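Local coordinates for protein lactaldehyde dehydrogenase (Escherichia coli, PDB 2IMP) that catalyses the irreversible NAD-dependent oxidation of L-lactaldehyde to L-lactate, and also oxidises glycolaldehyde, as a homotetramer in L-fucose and L-rhamnose breakdown, at residues R80-E85 / A189-E194. Residues are numbered along the deposited sequence; the frame is centred on the assembly and turned at random.
Sequences RERASE and AKIVDE
The guanidinium of R82 meets the carboxylate of E194 with the two planes turned 63° apart: OE1 of E194 lies over one face, the CB of K190 approaches at the edge, and CG1 of I191 comes in obliquely. R82 NH2 and E194 OE2 form a salt bridge, modelled very short at 2.4 Å. The place of NH2 is uncertain, because it is too close to the carboxylate in the model, and the exact length is therefore doubtful. As modelled, both oxygens of E194 crowd the single NH2 and the planes are well tilted, so this does not look like the in-plane, two-pronged pairing of arginine with carboxylate. With CG anti to the carbonyl carbon (chi1 -59°) and the chain extended from CG to NE, R82 carries its guanidinium past I191 to E194. On the way its CD passes CG1 of I191 at 4.1 Å, the two side chains running in opposite directions. K190 crosses R82 at about a right angle, its CB 3.9 Å from R82 NH1. R82 sits in the break between helices 65-81 and 83-94, at the N-cap position of the latter, and reaches one turn of helix 183-195. I191 is buried and also touches I79 of helix 65-81. Cutting R82 back to an alanine here removes the guanidinium, and E194 would probably lose its charged partner, while CG1 of I191 would probably lose the CD packed beside it. Chemically, the contact is a partly exposed ion pair with one aliphatic contact alongside, tying the helix junction to helix 183-195 away from the annotated catalytic and ligand sites; K190 NZ is no partner of the pair, lying 6.0 Å from the like-charged R82 NH1 and 5.6 Å from E85 OE2, and any effect on E194 is probably slight.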
ATOM      1  N   ARG A  80     -30.040  -5.869  13.065  1.00 14.39           N
ATOM      2  CA  ARG A  80     -31.008  -4.876  12.620  1.00 16.93           C
ATOM      3  C   ARG A  80     -32.466  -5.328  12.881  1.00 18.86           C
ATOM      4  O   ARG A  80     -33.322  -4.519  13.228  1.00 19.95           O
ATOM      5  CB  ARG A  80     -30.814  -4.564  11.131  1.00 17.43           C
ATOM      6  CG  ARG A  80     -29.473  -3.911  10.811  1.00 18.64           C
ATOM      7  CD  ARG A  80     -29.434  -3.338   9.393  1.00 17.80           C
ATOM      8  NE  ARG A  80     -28.137  -2.730   9.098  1.00 17.74           N
ATOM      9  CZ  ARG A  80     -27.109  -3.377   8.557  1.00 18.48           C
ATOM     10  NH1 ARG A  80     -27.223  -4.661   8.233  1.00 18.30           N
ATOM     11  NH2 ARG A  80     -25.956  -2.745   8.361  1.00 18.80           N
ATOM     12  N   GLU A  81     -32.719  -6.625  12.714  1.00 19.56           N
ATOM     13  CA  GLU A  81     -34.043  -7.190  12.966  1.00 23.16           C
ATOM     14  C   GLU A  81     -34.492  -7.038  14.443  1.00 22.76           C
ATOM     15  O   GLU A  81     -35.676  -6.893  14.736  1.00 23.77           O
ATOM     16  CB  GLU A  81     -34.063  -8.676  12.593  1.00 25.32           C
ATOM     17  CG  GLU A  81     -34.192  -8.962  11.107  1.00 31.72           C
ATOM     18  CD  GLU A  81     -33.928 -10.422  10.777  1.00 36.28           C
ATOM     19  OE1 GLU A  81     -34.501 -11.299  11.460  1.00 38.59           O
ATOM     20  OE2 GLU A  81     -33.151 -10.697   9.835  1.00 39.67           O
ATOM     21  N   ARG A  82     -33.525  -7.078  15.350  1.00 22.65           N
ATOM     22  CA  ARG A  82     -33.797  -6.942  16.774  1.00 23.11           C
ATOM     23  C   ARG A  82     -33.304  -5.606  17.376  1.00 21.95           C
ATOM     24  O   ARG A  82     -33.176  -5.480  18.595  1.00 22.39           O
ATOM     25  CB  ARG A  82     -33.145  -8.096  17.533  1.00 25.70           C
ATOM     26  CG  ARG A  82     -33.622  -9.455  17.081  1.00 31.90           C
ATOM     27  CD  ARG A  82     -32.960 -10.582  17.850  1.00 35.14           C
ATOM     28  NE  ARG A  82     -33.619 -11.846  17.545  1.00 39.43           N
ATOM     29  CZ  ARG A  82     -33.425 -12.982  18.208  1.00 41.39           C
ATOM     30  NH1 ARG A  82     -32.581 -13.033  19.228  1.00 40.05           N
ATOM     31  NH2 ARG A  82     -34.107 -14.064  17.864  1.00 43.77           N
ATOM     32  N   ALA A  83     -33.044  -4.629  16.510  1.00 19.01           N
ATOM     33  CA  ALA A  83     -32.541  -3.324  16.930  1.00 18.95           C
ATOM     34  C   ALA A  83     -33.224  -2.701  18.182  1.00 18.69           C
ATOM     35  O   ALA A  83     -32.562  -2.432  19.185  1.00 18.11           O
ATOM     36  CB  ALA A  83     -32.608  -2.343  15.754  1.00 16.17           C
ATOM     37  N   SER A  84     -34.529  -2.472  18.114  1.00 18.95           N
ATOM     38  CA  SER A  84     -35.229  -1.885  19.253  1.00 19.80           C
ATOM     39  C   SER A  84     -35.077  -2.720  20.544  1.00 19.01           C
ATOM     40  O   SER A  84     -34.909  -2.172  21.635  1.00 19.46           O
ATOM     41  CB  SER A  84     -36.714  -1.688  18.922  1.00 20.38           C
ATOM     42  OG  SER A  84     -37.342  -2.926  18.639  1.00 26.71           O
ATOM     43  N   GLU A  85     -35.134  -4.039  20.403  1.00 18.26           N
ATOM     44  CA  GLU A  85     -34.970  -4.919  21.550  1.00 19.67           C
ATOM     45  C   GLU A  85     -33.583  -4.749  22.218  1.00 18.93           C
ATOM     46  O   GLU A  85     -33.474  -4.642  23.443  1.00 16.68           O
ATOM     47  CB  GLU A  85     -35.141  -6.381  21.122  1.00 23.65           C
ATOM     48  CG  GLU A  85     -35.113  -7.380  22.269  1.00 30.23           C
ATOM     49  CD  GLU A  85     -34.912  -8.817  21.797  1.00 36.56           C
ATOM     50  OE1 GLU A  85     -35.544  -9.224  20.793  1.00 37.92           O
ATOM     51  OE2 GLU A  85     -34.123  -9.544  22.443  1.00 37.86           O
ATOM     52  N   ALA A 189     -25.131 -13.060  21.281  1.00 13.16           N
ATOM     53  CA  ALA A 189     -24.900 -14.498  21.194  1.00 14.33           C
ATOM     54  C   ALA A 189     -26.118 -15.267  20.622  1.00 15.63           C
ATOM     55  O   ALA A 189     -25.961 -16.222  19.857  1.00 15.66           O
ATOM     56  CB  ALA A 189     -24.528 -15.055  22.571  1.00 12.27           C
ATOM     57  N   LYS A 190     -27.320 -14.844  21.010  1.00 16.23           N
ATOM     58  CA  LYS A 190     -28.528 -15.479  20.500  1.00 16.60           C
ATOM     59  C   LYS A 190     -28.623 -15.361  18.971  1.00 15.97           C
ATOM     60  O   LYS A 190     -29.050 -16.294  18.288  1.00 17.29           O
ATOM     61  CB  LYS A 190     -29.773 -14.857  21.139  1.00 19.15           C
ATOM     62  CG  LYS A 190     -29.940 -15.159  22.620  1.00 21.02           C
ATOM     63  CD  LYS A 190     -31.192 -14.475  23.171  1.00 27.27           C
ATOM     64  CE  LYS A 190     -31.419 -14.801  24.648  1.00 29.75           C
ATOM     65  NZ  LYS A 190     -32.680 -14.178  25.158  1.00 31.55           N
ATOM     66  N   ILE A 191     -28.224 -14.202  18.452  1.00 15.73           N
ATOM     67  CA  ILE A 191     -28.224 -13.988  17.009  1.00 13.40           C
ATOM     68  C   ILE A 191     -27.210 -14.926  16.322  1.00 14.80           C
ATOM     69  O   ILE A 191     -27.506 -15.545  15.300  1.00 14.75           O
ATOM     70  CB  ILE A 191     -27.905 -12.513  16.676  1.00 14.29           C
ATOM     71  CG1 ILE A 191     -29.097 -11.638  17.086  1.00 13.57           C
ATOM     72  CG2 ILE A 191     -27.593 -12.358  15.179  1.00 11.36           C
ATOM     73  CD1 ILE A 191     -28.817 -10.154  17.077  1.00 16.14           C
ATOM     74  N   VAL A 192     -26.026 -15.026  16.919  1.00 13.51           N
ATOM     75  CA  VAL A 192     -24.994 -15.916  16.416  1.00 14.10           C
ATOM     76  C   VAL A 192     -25.490 -17.374  16.391  1.00 14.74           C
ATOM     77  O   VAL A 192     -25.273 -18.117  15.430  1.00 13.99           O
ATOM     78  CB  VAL A 192     -23.730 -15.837  17.301  1.00 14.01           C
ATOM     79  CG1 VAL A 192     -22.770 -16.971  16.953  1.00 13.59           C
ATOM     80  CG2 VAL A 192     -23.051 -14.477  17.110  1.00 13.97           C
ATOM     81  N   ASP A 193     -26.168 -17.758  17.466  1.00 15.84           N
ATOM     82  CA  ASP A 193     -26.711 -19.103  17.565  1.00 17.46           C
ATOM     83  C   ASP A 193     -27.837 -19.356  16.541  1.00 17.02           C
ATOM     84  O   ASP A 193     -27.869 -20.388  15.878  1.00 18.76           O
ATOM     85  CB  ASP A 193     -27.247 -19.345  18.970  1.00 17.22           C
ATOM     86  CG  ASP A 193     -27.584 -20.796  19.216  1.00 19.60           C
ATOM     87  OD1 ASP A 193     -28.673 -21.061  19.757  1.00 22.08           O
ATOM     88  OD2 ASP A 193     -26.757 -21.669  18.876  1.00 18.13           O
ATOM     89  N   GLU A 194     -28.738 -18.389  16.419  1.00 17.87           N
ATOM     90  CA  GLU A 194     -29.851 -18.498  15.486  1.00 20.64           C
ATOM     91  C   GLU A 194     -29.457 -18.609  14.004  1.00 19.57           C
ATOM     92  O   GLU A 194     -30.072 -19.368  13.262  1.00 18.69           O
ATOM     93  CB  GLU A 194     -30.800 -17.319  15.660  1.00 22.93           C
ATOM     94  CG  GLU A 194     -31.850 -17.545  16.716  1.00 32.12           C
ATOM     95  CD  GLU A 194     -32.568 -16.268  17.097  1.00 37.02           C
ATOM     96  OE1 GLU A 194     -32.878 -15.464  16.185  1.00 38.11           O
ATOM     97  OE2 GLU A 194     -32.824 -16.077  18.308  1.00 38.84           O
TER